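Local coordinates for capsid protein (Penaeus vannamei nodavirus, PDB 5YKZ) that forms the protruding (P) domain of a shrimp nodavirus capsid protein and probably pairs with a second copy to build a dimeric surface spike, at residues V14-P19 with Q108-N113; I27-G32 with T94-V99; L41-L46 with G68-N73; A61-G66 with G83-K88. One frame throughout, in Å; residues are numbered along the deposited sequence.

Contact 1 of 4, residues V14-P19 with Q108-N113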
loop_
_atom_site.group_PDB
_atom_site.type_symbol
_atom_site.label_atom_id
_atom_site.label_comp_id
_atom_site.label_asym_id
_atom_site.label_seq_id
_atom_site.Cartn_x
_atom_site.Cartn_y
_atom_site.Cartn_z
ATOM N N VAL B 14 11.355 2.476 -1.483
ATOM C CA VAL B 14 12.262 1.781 -2.384
ATOM C C VAL B 14 11.553 1.293 -3.590
ATOM O O VAL B 14 10.454 0.687 -3.438
ATOM C CB VAL B 14 12.941 0.610 -1.672
ATOM C CG1 VAL B 14 13.944 -0.096 -2.572
ATOM C CG2 VAL B 14 13.691 1.136 -0.457
ATOM N N ASN B 15 12.011 1.524 -4.802
ATOM C CA ASN B 15 11.412 0.934 -5.968
ATOM C C ASN B 15 11.724 -0.535 -6.079
ATOM O O ASN B 15 12.815 -0.988 -5.735
ATOM C CB ASN B 15 11.894 1.628 -7.230
ATOM C CG ASN B 15 11.450 3.044 -7.327
ATOM O OD1 ASN B 15 10.420 3.431 -6.735
ATOM N ND2 ASN B 15 12.179 3.835 -8.123
ATOM N N PHE B 16 10.766 -1.302 -6.600
ATOM C CA PHE B 16 11.038 -2.662 -7.025
ATOM C C PHE B 16 11.987 -2.668 -8.234
ATOM O O PHE B 16 11.932 -1.759 -9.075
ATOM C CB PHE B 16 9.757 -3.418 -7.366
ATOM C CG PHE B 16 8.996 -3.885 -6.198
ATOM C CD1 PHE B 16 9.555 -4.811 -5.330
ATOM C CD2 PHE B 16 7.703 -3.464 -5.936
ATOM C CE1 PHE B 16 8.848 -5.326 -4.287
ATOM C CE2 PHE B 16 7.013 -3.955 -4.842
ATOM C CZ PHE B 16 7.554 -4.864 -4.031
ATOM N N ILE B 17 12.851 -3.676 -8.291
ATOM C CA ILE B 17 13.647 -3.998 -9.485
ATOM C C ILE B 17 12.725 -4.224 -10.655
ATOM O O ILE B 17 11.494 -4.440 -10.559
ATOM C CB ILE B 17 14.600 -5.127 -9.230
ATOM C CG1 ILE B 17 13.870 -6.430 -8.865
ATOM C CG2 ILE B 17 15.693 -4.739 -8.224
ATOM C CD1 ILE B 17 14.751 -7.663 -8.980
ATOM N N LYS B 18 13.396 -4.233 -11.814
ATOM C CA LYS B 18 12.777 -4.461 -13.125
ATOM C C LYS B 18 13.413 -5.648 -13.697
ATOM O O LYS B 18 14.416 -5.555 -14.484
ATOM C CB LYS B 18 12.960 -3.219 -13.968
ATOM C CG LYS B 18 12.340 -1.983 -13.362
ATOM C CD LYS B 18 12.497 -0.782 -14.268
ATOM C CE LYS B 18 12.175 0.518 -13.640
ATOM N NZ LYS B 18 10.875 0.584 -13.278
ATOM N N PRO B 19 12.953 -6.837 -13.374
ATOM C CA PRO B 19 13.573 -8.057 -13.929
ATOM C C PRO B 19 13.593 -8.103 -15.428
ATOM O O PRO B 19 12.694 -7.678 -16.102
ATOM C CB PRO B 19 12.711 -9.194 -13.369
ATOM C CG PRO B 19 12.005 -8.611 -12.193
ATOM C CD PRO B 19 11.825 -7.156 -12.472
ATOM N N GLN B 108 7.216 -0.293 -16.095
ATOM C CA GLN B 108 6.678 0.709 -15.175
ATOM C C GLN B 108 7.409 0.576 -13.832
ATOM O O GLN B 108 8.024 -0.420 -13.515
ATOM C CB GLN B 108 5.170 0.493 -14.982
ATOM C CG GLN B 108 4.375 0.855 -16.223
ATOM C CD GLN B 108 4.350 -0.193 -17.331
ATOM O OE1 GLN B 108 4.781 -1.308 -17.122
ATOM N NE2 GLN B 108 3.886 0.223 -18.520
ATOM N N THR B 109 7.291 1.624 -13.010
ATOM C CA THR B 109 7.953 1.710 -11.725
ATOM C C THR B 109 6.957 1.562 -10.614
ATOM O O THR B 109 5.990 2.350 -10.501
ATOM C CB THR B 109 8.679 3.039 -11.574
ATOM O OG1 THR B 109 9.691 3.166 -12.604
ATOM C CG2 THR B 109 9.418 3.114 -10.256
ATOM N N THR B 110 7.184 0.555 -9.784
ATOM C CA THR B 110 6.394 0.371 -8.552
ATOM C C THR B 110 7.407 0.176 -7.437
ATOM O O THR B 110 8.609 0.053 -7.663
ATOM C CB THR B 110 5.411 -0.763 -8.648
ATOM O OG1 THR B 110 6.080 -2.010 -8.626
ATOM C CG2 THR B 110 4.519 -0.642 -9.872
ATOM N N GLY B 111 6.914 0.113 -6.198
ATOM C CA GLY B 111 7.787 0.019 -5.064
ATOM C C GLY B 111 7.067 -0.307 -3.789
ATOM O O GLY B 111 5.921 -0.805 -3.787
ATOM N N PHE B 112 7.757 -0.041 -2.713
ATOM C CA PHE B 112 7.276 -0.372 -1.379
ATOM C C PHE B 112 7.782 0.635 -0.390
ATOM O O PHE B 112 8.836 1.269 -0.596
ATOM C CB PHE B 112 7.633 -1.831 -0.960
ATOM C CG PHE B 112 9.100 -2.141 -1.070
ATOM C CD1 PHE B 112 9.621 -2.589 -2.265
ATOM C CD2 PHE B 112 9.892 -2.063 0.024
ATOM C CE1 PHE B 112 10.958 -2.931 -2.353
ATOM C CE2 PHE B 112 11.223 -2.447 -0.059
ATOM C CZ PHE B 112 11.745 -2.865 -1.261
ATOM N N ASN B 113 7.042 0.782 0.704
ATOM C CA ASN B 113 7.468 1.490 1.893
ATOM C C ASN B 113 8.048 0.599 2.871
ATOM O O ASN B 113 7.524 -0.489 3.063
ATOM C CB ASN B 113 6.285 2.266 2.488
ATOM C CG ASN B 113 6.003 3.542 1.573
ATOM O OD1 ASN B 113 6.892 4.259 1.199
ATOM N ND2 ASN B 113 4.936 3.625 1.160
HETATM O O HOH W 1 9.791 -0.874 -10.713
#
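The rings of F16 and F112 meet at the inner end of this contact, their planes inclined by 50° with centroids 4.9 Å apart, which is neither a stack nor an edge-to-face pair. The two side chains cross at roughly a right angle, bringing CD1 of F112 over the rim of one face of F16. The F112 CG sits between its backbone N and carbonyl carbon (chi1 54°); this turns the ring across toward strand 7-15, so that it lies beneath V14, whose side chain runs beside it in the same direction. V14 CB lies over the ring in a CH-pi contact, 4.0 Å from the F112 centroid. At the edge of the F16 ring, CD2 approaches T110 OG1 at 3.5 Å, and that hydroxyl is hydrogen-bonded to Y57. Further out, K18 bends at its last torsion to carry NZ to 2.9 Å from T109 OG1, with a weaker bond to Q108 O and another to K107 O. V14 and F112 exchange two backbone bonds, and F16 N reaches T110 O at 2.8 Å. Beyond that last direct bond a water accepts from K18 NZ and T110 N and lies close to F16 O, bridging the two backbones. This is the fraying end of an antiparallel pair, first strand against last, consistent, in the order 1-8-3-6-5-4-7-2, with the BIDG side of a viral jelly roll.

Contact 2 of 4, residues I27-G32 with T94-V99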
loop_
_atom_site.group_PDB
_atom_site.type_symbol
_atom_site.label_atom_id
_atom_site.label_comp_id
_atom_site.label_asym_id
_atom_site.label_seq_id
_atom_site.Cartn_x
_atom_site.Cartn_y
_atom_site.Cartn_z
ATOM N N ILE B 27 16.703 -11.730 -7.389
ATOM C CA ILE B 27 16.903 -11.115 -6.070
ATOM C C ILE B 27 16.976 -9.644 -6.176
ATOM O O ILE B 27 17.647 -9.071 -7.034
ATOM C CB ILE B 27 18.219 -11.682 -5.440
ATOM C CG1 ILE B 27 18.149 -13.189 -5.208
ATOM C CG2 ILE B 27 18.529 -10.921 -4.191
ATOM C CD1 ILE B 27 17.182 -13.541 -4.111
ATOM N N GLN B 28 16.262 -8.966 -5.256
ATOM C CA GLN B 28 16.434 -7.585 -4.930
ATOM C C GLN B 28 16.977 -7.554 -3.549
ATOM O O GLN B 28 16.343 -7.971 -2.589
ATOM C CB GLN B 28 15.101 -6.808 -5.006
ATOM C CG GLN B 28 15.266 -5.444 -4.510
ATOM C CD GLN B 28 14.130 -4.509 -4.922
ATOM O OE1 GLN B 28 13.169 -4.891 -5.602
ATOM N NE2 GLN B 28 14.188 -3.275 -4.447
ATOM N N THR B 29 18.171 -7.024 -3.383
ATOM C CA THR B 29 18.804 -6.783 -2.097
ATOM C C THR B 29 18.522 -5.438 -1.651
ATOM O O THR B 29 18.797 -4.413 -2.339
ATOM C CB THR B 29 20.331 -7.067 -2.187
ATOM O OG1 THR B 29 20.540 -8.395 -2.577
ATOM C CG2 THR B 29 21.049 -6.818 -0.873
ATOM N N VAL B 30 17.935 -5.269 -0.465
ATOM C CA VAL B 30 17.665 -3.997 0.165
ATOM C C VAL B 30 18.719 -3.789 1.251
ATOM O O VAL B 30 18.929 -4.664 2.077
ATOM C CB VAL B 30 16.248 -3.997 0.755
ATOM C CG1 VAL B 30 15.947 -2.719 1.420
ATOM C CG2 VAL B 30 15.209 -4.290 -0.342
ATOM N N THR B 31 19.348 -2.608 1.217
ATOM C CA THR B 31 20.429 -2.286 2.112
ATOM C C THR B 31 20.171 -1.032 2.887
ATOM O O THR B 31 19.216 -0.295 2.710
ATOM C CB THR B 31 21.727 -2.084 1.238
ATOM O OG1 THR B 31 21.611 -0.910 0.459
ATOM C CG2 THR B 31 22.033 -3.283 0.357
ATOM N N GLY B 32 21.079 -0.781 3.820
ATOM C CA GLY B 32 21.100 0.433 4.555
ATOM C C GLY B 32 20.158 0.547 5.705
ATOM O O GLY B 32 19.942 1.666 6.134
ATOM N N THR B 94 20.777 -5.666 5.830
ATOM C CA THR B 94 20.241 -6.006 4.530
ATOM C C THR B 94 19.264 -7.100 4.615
ATOM O O THR B 94 19.251 -7.930 5.502
ATOM C CB THR B 94 21.337 -6.391 3.475
ATOM O OG1 THR B 94 21.620 -7.805 3.505
ATOM C CG2 THR B 94 22.549 -5.480 3.617
ATOM N N PHE B 95 18.381 -7.186 3.573
ATOM C CA PHE B 95 17.576 -8.345 3.330
ATOM C C PHE B 95 17.332 -8.513 1.867
ATOM O O PHE B 95 17.421 -7.556 1.091
ATOM C CB PHE B 95 16.223 -8.330 4.090
ATOM C CG PHE B 95 15.313 -7.175 3.661
ATOM C CD1 PHE B 95 14.496 -7.309 2.550
ATOM C CD2 PHE B 95 15.153 -6.025 4.437
ATOM C CE1 PHE B 95 13.636 -6.313 2.176
ATOM C CE2 PHE B 95 14.275 -5.002 4.065
ATOM C CZ PHE B 95 13.524 -5.149 2.918
ATOM N N ASP B 96 17.037 -9.709 1.454
ATOM C CA ASP B 96 16.736 -10.032 0.088
ATOM C C ASP B 96 15.300 -10.376 -0.167
ATOM O O ASP B 96 14.652 -11.063 0.631
ATOM C CB ASP B 96 17.577 -11.248 -0.398
ATOM C CG ASP B 96 19.032 -11.003 -0.550
ATOM O OD1 ASP B 96 19.462 -9.897 -0.553
ATOM O OD2 ASP B 96 19.753 -12.013 -0.738
ATOM N N LEU B 97 14.749 -9.896 -1.268
ATOM C CA LEU B 97 13.452 -10.267 -1.800
ATOM C C LEU B 97 13.620 -11.082 -3.058
ATOM O O LEU B 97 14.560 -10.820 -3.826
ATOM C CB LEU B 97 12.608 -9.040 -2.117
ATOM C CG LEU B 97 12.363 -8.062 -1.001
ATOM C CD1 LEU B 97 11.543 -6.881 -1.538
ATOM C CD2 LEU B 97 11.663 -8.677 0.164
ATOM N N SER B 98 12.715 -11.939 -3.323
ATOM C CA SER B 98 12.570 -12.602 -4.624
ATOM C C SER B 98 11.484 -11.867 -5.409
ATOM O O SER B 98 10.331 -11.792 -4.846
ATOM C CB SER B 98 12.184 -14.010 -4.423
ATOM O OG SER B 98 11.908 -14.690 -5.632
ATOM N N VAL B 99 11.727 -11.323 -6.550
ATOM C CA VAL B 99 10.770 -10.474 -7.287
ATOM C C VAL B 99 10.614 -11.027 -8.659
ATOM O O VAL B 99 11.601 -11.355 -9.343
ATOM C CB VAL B 99 11.316 -9.054 -7.378
ATOM C CG1 VAL B 99 10.287 -8.204 -8.130
ATOM C CG2 VAL B 99 11.590 -8.424 -6.026
#
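One face of the F95 ring carries V30, and its edge, in plane, meets L97 CG of its own strand. V30 CB stands 3.8 Å from the F95 centroid and only 17° off the ring normal, a clear CH-pi contact displaced toward the rim. Both methyls join in, CG2 touching F95 CE1 at 3.6 Å while CG1 lies near CZ. The ring comes over V30 because F95 CG occupies the position between backbone N and carbonyl carbon (chi1 63°). The second flat group is the D96 carboxylate, on the opposite side of the sheet. T29 OG1 donates to D96 OD1 at 2.7 Å, arriving from above, 44° out of the carboxylate plane. Beside this bond I27 CG2 packs against D96 CG at 3.7 Å, placing a methyl alongside the charged group. The Q28 amide, third of the set, touches V99 CG2 through OE1 at 3.9 Å, but its polar atoms are spent on the end of strand 7-15 and the loop that follows it: NE2 donates to N15 O and OE1 accepts from I17 N. Four backbone bonds fix the register, Q28 pairing with L97 and V30 with F95; the straightest, L97 N to Q28 O, spans 2.8 Å. The pair would correspond to C and H if the strand order is read as a jelly roll. Strand 26-30 is outermost within the chain, while strand 95-101 bonds on through S98 to T62 of strand 58-63 and through D96 to V64 just after it. V30 and L97 face F112 of strand 111-118, and F95 and L97 both rest on L41 of strand 38-48.

Contact 3 of 4, residues L41-L46 with G68-N73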
loop_
_atom_site.group_PDB
_atom_site.type_symbol
_atom_site.label_atom_id
_atom_site.label_comp_id
_atom_site.label_asym_id
_atom_site.label_seq_id
_atom_site.Cartn_x
_atom_site.Cartn_y
_atom_site.Cartn_z
ATOM N N LEU B 41 6.890 -4.174 4.987
ATOM C CA LEU B 41 6.908 -3.592 3.655
ATOM C C LEU B 41 5.528 -3.566 3.096
ATOM O O LEU B 41 4.818 -4.587 3.135
ATOM C CB LEU B 41 7.796 -4.391 2.686
ATOM C CG LEU B 41 9.081 -4.940 3.228
ATOM C CD1 LEU B 41 9.856 -5.683 2.193
ATOM C CD2 LEU B 41 9.976 -3.830 3.834
ATOM N N THR B 42 5.070 -2.428 2.527
ATOM C CA THR B 42 3.771 -2.281 1.930
ATOM C C THR B 42 3.919 -1.711 0.537
ATOM O O THR B 42 4.821 -0.868 0.306
ATOM C CB THR B 42 2.897 -1.357 2.822
ATOM O OG1 THR B 42 3.588 -0.058 3.019
ATOM C CG2 THR B 42 2.658 -1.966 4.131
ATOM N N PRO B 43 3.084 -2.101 -0.408
ATOM C CA PRO B 43 3.252 -1.661 -1.806
ATOM C C PRO B 43 2.799 -0.246 -2.053
ATOM O O PRO B 43 1.865 0.218 -1.382
ATOM C CB PRO B 43 2.345 -2.648 -2.577
ATOM C CG PRO B 43 1.275 -3.008 -1.563
ATOM C CD PRO B 43 1.974 -3.087 -0.254
ATOM N N ALA B 44 3.301 0.399 -3.059
ATOM C CA ALA B 44 2.873 1.731 -3.489
ATOM C C ALA B 44 3.375 2.011 -4.871
ATOM O O ALA B 44 4.503 1.529 -5.238
ATOM C CB ALA B 44 3.350 2.815 -2.537
ATOM N N PHE B 45 2.720 2.874 -5.627
ATOM C CA PHE B 45 3.285 3.390 -6.860
ATOM C C PHE B 45 2.566 4.688 -7.197
ATOM O O PHE B 45 1.443 4.952 -6.711
ATOM C CB PHE B 45 3.229 2.383 -8.004
ATOM C CG PHE B 45 1.841 1.910 -8.314
ATOM C CD1 PHE B 45 0.954 2.678 -8.994
ATOM C CD2 PHE B 45 1.443 0.670 -7.892
ATOM C CE1 PHE B 45 -0.363 2.189 -9.243
ATOM C CE2 PHE B 45 0.190 0.214 -8.121
ATOM C CZ PHE B 45 -0.700 0.984 -8.790
ATOM N N LEU B 46 3.184 5.515 -8.024
ATOM C CA LEU B 46 2.744 6.861 -8.268
ATOM C C LEU B 46 2.691 7.179 -9.743
ATOM O O LEU B 46 3.738 7.107 -10.425
ATOM C CB LEU B 46 3.693 7.832 -7.525
ATOM C CG LEU B 46 3.352 9.259 -7.626
ATOM C CD1 LEU B 46 2.010 9.649 -7.053
ATOM C CD2 LEU B 46 4.371 10.116 -6.920
ATOM N N GLY B 68 4.837 -13.141 4.269
ATOM C CA GLY B 68 4.044 -12.415 3.388
ATOM C C GLY B 68 4.539 -12.341 1.956
ATOM O O GLY B 68 5.654 -12.762 1.655
ATOM N N THR B 69 3.667 -11.840 1.121
ATOM C CA THR B 69 3.900 -11.645 -0.305
ATOM C C THR B 69 3.269 -10.305 -0.706
ATOM O O THR B 69 2.106 -10.078 -0.359
ATOM C CB THR B 69 3.240 -12.698 -1.162
ATOM O OG1 THR B 69 3.786 -14.018 -0.800
ATOM C CG2 THR B 69 3.449 -12.556 -2.683
ATOM N N ILE B 70 3.976 -9.473 -1.452
ATOM C CA ILE B 70 3.361 -8.289 -2.112
ATOM C C ILE B 70 2.954 -8.669 -3.498
ATOM O O ILE B 70 3.741 -9.263 -4.244
ATOM C CB ILE B 70 4.333 -7.085 -2.073
ATOM C CG1 ILE B 70 4.339 -6.535 -0.689
ATOM C CG2 ILE B 70 3.891 -6.068 -3.062
ATOM C CD1 ILE B 70 5.368 -5.407 -0.469
ATOM N N SER B 71 1.707 -8.325 -3.838
ATOM C CA SER B 71 1.168 -8.562 -5.141
ATOM C C SER B 71 0.722 -7.252 -5.766
ATOM O O SER B 71 -0.085 -6.508 -5.158
ATOM C CB SER B 71 -0.049 -9.479 -5.069
ATOM O OG SER B 71 -0.725 -9.501 -6.288
ATOM N N ILE B 72 1.227 -6.951 -6.949
ATOM C CA ILE B 72 0.763 -5.817 -7.759
ATOM C C ILE B 72 0.382 -6.389 -9.092
ATOM O O ILE B 72 1.255 -6.690 -9.937
ATOM C CB ILE B 72 1.840 -4.697 -7.901
ATOM C CG1 ILE B 72 2.247 -4.144 -6.553
ATOM C CG2 ILE B 72 1.311 -3.654 -8.820
ATOM C CD1 ILE B 72 3.335 -3.134 -6.540
ATOM N N ASN B 73 -0.886 -6.565 -9.352
ATOM C CA ASN B 73 -1.438 -7.147 -10.575
ATOM C C ASN B 73 -2.357 -6.090 -11.166
ATOM O O ASN B 73 -3.430 -5.809 -10.607
ATOM C CB ASN B 73 -2.111 -8.488 -10.340
ATOM C CG ASN B 73 -2.635 -9.051 -11.643
ATOM O OD1 ASN B 73 -2.879 -8.402 -12.554
ATOM N ND2 ASN B 73 -2.803 -10.393 -11.632
#
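P43 and I70 form the tight part of the contact, meeting obliquely with P43 CB 3.8 Å from I70 CG2. I70 CG1 lies anti to the carbonyl carbon (chi1 -75°), and the chain, extended beyond it, places I70 CD1 3.7 Å from L41 O. The same I70 CD1 touches L41 CB at 4.1 Å. Packing slackens along the strands. I72 CD1 reaches back to P43 CB at 4.1 Å, and F45 and I72 slide past each other in opposite directions, with one approach, F45 CE2 to I72 CG2. F45 also has F50 edge-to-face against its ring. The axes of 41-46 and 70-73 run 7.5 Å apart at 19°, too far for sheet pairing; apolar side chains carry the contact, with I70 CD1 also lying against the backbone of L41 and T42. On the other side T42 and A44 point away; T42, A44 and L46 pack on T42, S82 and T80 of the second subunit, L46 remaining exposed. F45 pairs antiparallel with a strand of that subunit, so the sheet runs on across the interface. Within the chain, strand 79-88 lies between the two strands, bonding L41 through I85 and S71 through S82, while strand 111-118 flanks 41-46 and strand 58-63 flanks 68-73.

Contact 4 of 4, residues A61-G66 with G83-K88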
loop_
_atom_site.group_PDB
_atom_site.type_symbol
_atom_site.label_atom_id
_atom_site.label_comp_id
_atom_site.label_asym_id
_atom_site.label_seq_id
_atom_site.Cartn_x
_atom_site.Cartn_y
_atom_site.Cartn_z
ATOM N N ALA B 61 6.385 -10.248 -5.013
ATOM C CA ALA B 61 7.621 -10.174 -4.213
ATOM C C ALA B 61 7.405 -10.924 -2.971
ATOM O O ALA B 61 6.434 -10.699 -2.220
ATOM C CB ALA B 61 7.999 -8.785 -3.970
ATOM N N THR B 62 8.422 -11.707 -2.571
ATOM C CA THR B 62 8.350 -12.435 -1.337
ATOM C C THR B 62 9.745 -12.359 -0.711
ATOM O O THR B 62 10.725 -12.576 -1.474
ATOM C CB THR B 62 8.022 -13.908 -1.560
ATOM O OG1 THR B 62 9.120 -14.498 -2.281
ATOM C CG2 THR B 62 6.645 -14.089 -2.132
ATOM N N PRO B 63 9.893 -12.174 0.596
ATOM C CA PRO B 63 11.224 -12.243 1.158
ATOM C C PRO B 63 11.823 -13.628 0.969
ATOM O O PRO B 63 11.127 -14.622 1.083
ATOM C CB PRO B 63 10.965 -11.920 2.616
ATOM C CG PRO B 63 9.579 -12.408 2.889
ATOM C CD PRO B 63 8.822 -12.120 1.615
ATOM N N VAL B 64 13.167 -13.709 0.854
ATOM C CA VAL B 64 13.795 -15.014 0.840
ATOM C C VAL B 64 13.629 -15.672 2.166
ATOM O O VAL B 64 13.544 -16.925 2.224
ATOM C CB VAL B 64 15.248 -14.944 0.351
ATOM C CG1 VAL B 64 15.377 -14.362 -1.044
ATOM C CG2 VAL B 64 16.155 -14.335 1.305
ATOM N N GLU B 65 13.591 -14.913 3.254
ATOM C CA GLU B 65 13.402 -15.394 4.601
ATOM C C GLU B 65 12.527 -14.388 5.340
ATOM O O GLU B 65 12.998 -13.350 5.768
ATOM C CB GLU B 65 14.758 -15.544 5.296
ATOM C CG GLU B 65 14.640 -15.950 6.749
ATOM C CD GLU B 65 14.024 -17.212 6.933
ATOM O OE1 GLU B 65 14.430 -18.249 6.316
ATOM O OE2 GLU B 65 13.078 -17.310 7.764
ATOM N N GLY B 66 11.264 -14.654 5.441
ATOM C CA GLY B 66 10.270 -13.761 6.078
ATOM C C GLY B 66 8.870 -14.113 5.727
ATOM O O GLY B 66 8.650 -15.190 5.162
ATOM N N GLY B 83 -1.010 -7.086 0.090
ATOM C CA GLY B 83 0.020 -7.818 0.797
ATOM C C GLY B 83 0.973 -6.966 1.532
ATOM O O GLY B 83 1.195 -5.822 1.162
ATOM N N PHE B 84 1.557 -7.547 2.572
ATOM C CA PHE B 84 2.560 -6.866 3.333
ATOM C C PHE B 84 3.561 -7.885 3.799
ATOM O O PHE B 84 3.199 -9.056 4.142
ATOM C CB PHE B 84 1.973 -6.077 4.523
ATOM C CG PHE B 84 0.933 -6.802 5.353
ATOM C CD1 PHE B 84 1.231 -7.554 6.439
ATOM C CD2 PHE B 84 -0.395 -6.649 5.068
ATOM C CE1 PHE B 84 0.283 -8.179 7.182
ATOM C CE2 PHE B 84 -1.343 -7.202 5.838
ATOM C CZ PHE B 84 -1.044 -7.993 6.833
ATOM N N ILE B 85 4.814 -7.542 3.763
ATOM C CA ILE B 85 5.949 -8.419 4.086
ATOM C C ILE B 85 6.530 -8.035 5.412
ATOM O O ILE B 85 6.762 -6.847 5.697
ATOM C CB ILE B 85 7.018 -8.298 2.965
ATOM C CG1 ILE B 85 6.543 -8.982 1.730
ATOM C CG2 ILE B 85 8.349 -8.882 3.458
ATOM C CD1 ILE B 85 7.364 -8.690 0.476
ATOM N N LYS B 86 6.812 -9.000 6.253
ATOM C CA LYS B 86 7.598 -8.844 7.454
ATOM C C LYS B 86 8.928 -9.502 7.200
ATOM O O LYS B 86 8.988 -10.664 6.819
ATOM C CB LYS B 86 6.908 -9.481 8.651
ATOM C CG LYS B 86 7.649 -9.495 9.964
ATOM C CD LYS B 86 8.236 -8.193 10.449
ATOM C CE LYS B 86 7.119 -7.279 10.762
ATOM N NZ LYS B 86 6.177 -7.737 11.782
ATOM N N VAL B 87 10.007 -8.778 7.412
ATOM C CA VAL B 87 11.337 -9.267 7.114
ATOM C C VAL B 87 12.318 -8.681 8.081
ATOM O O VAL B 87 12.219 -7.479 8.493
ATOM C CB VAL B 87 11.729 -8.959 5.664
ATOM C CG1 VAL B 87 11.715 -7.431 5.387
ATOM C CG2 VAL B 87 13.036 -9.653 5.264
ATOM N N LYS B 88 13.265 -9.494 8.505
ATOM C CA LYS B 88 14.360 -9.075 9.399
ATOM C C LYS B 88 15.623 -8.952 8.643
ATOM O O LYS B 88 16.018 -9.823 7.865
ATOM C CB LYS B 88 14.500 -10.071 10.509
ATOM C CG LYS B 88 15.480 -9.705 11.647
ATOM C CD LYS B 88 15.541 -10.780 12.737
ATOM C CE LYS B 88 16.592 -10.463 13.794
ATOM N NZ LYS B 88 16.575 -11.492 14.919
HETATM O O HOH W 2 12.711 -12.329 8.330
HETATM O O HOH W 3 15.503 -12.005 6.222
#
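I85 meets A61 and P63 with CG1, CG2 and CD1. Its CD1 reaches furthest, to 3.5 Å from the carbonyl oxygen A61 O, while I85 CG2 abuts the proline ring, 3.8 Å from P63 CD. With CG2 anti to its backbone N and CG1 beside that N (chi1 -73°), the two branches straddle the CD corner of the ring, which touches CG1 as well. The next residue, K86, turns its backbone to the contact: G66 CA approaches K86 O at 3.4 Å, a CA-H...O contact bent to 122° at the hydrogen. The lysine chain itself leads away to the second subunit, where NZ forms a salt bridge with D7 and a hydrogen bond to V8 O. Strands 58-63 and 79-88 are not neighbours in the sheet; strand 66-73 lies between them, and the three are the fourth, sixth and fifth strands of the chain, consistent with E, G and F of a jelly roll. The axes of 61-63 and 85-88 approach to 7.6 Å, so side chains, not backbone bonds, span the gap. V87 then returns to the interior. Its CG2, anti to the backbone N, sits 3.7 Å from the carbonyl oxygen E65 O and also brushes P63 CB, while F95 of strand 95-101 packs against the same valine. At K88 direct contact gives way to solvent. One water donates to E65 O and accepts from K88 N at 2.9 Å, and a second lies 2.8 Å from K88 O and also near E65 O.

How the contacts relate
From the N terminus, strand 7-15 comes first and pairs with the last strand: contact 1 closes the longest loop, and the other three contacts nest inside it. Contact 2 closes the next loop by joining 26-30 to 95-101, and Q28 connects it to contact 1. Within it lie contacts 3 and 4, whose segments alternate along the chain, so they cross. These two skip a strand each, placing side chains of 38-48 against 66-73 and of 58-63 against 79-88. Backbone bonds between neighbouring strands link contacts 3 and 4. L41 joins contacts 2 and 3 across the interior. Contacts 3 and 4 also touch the second subunit.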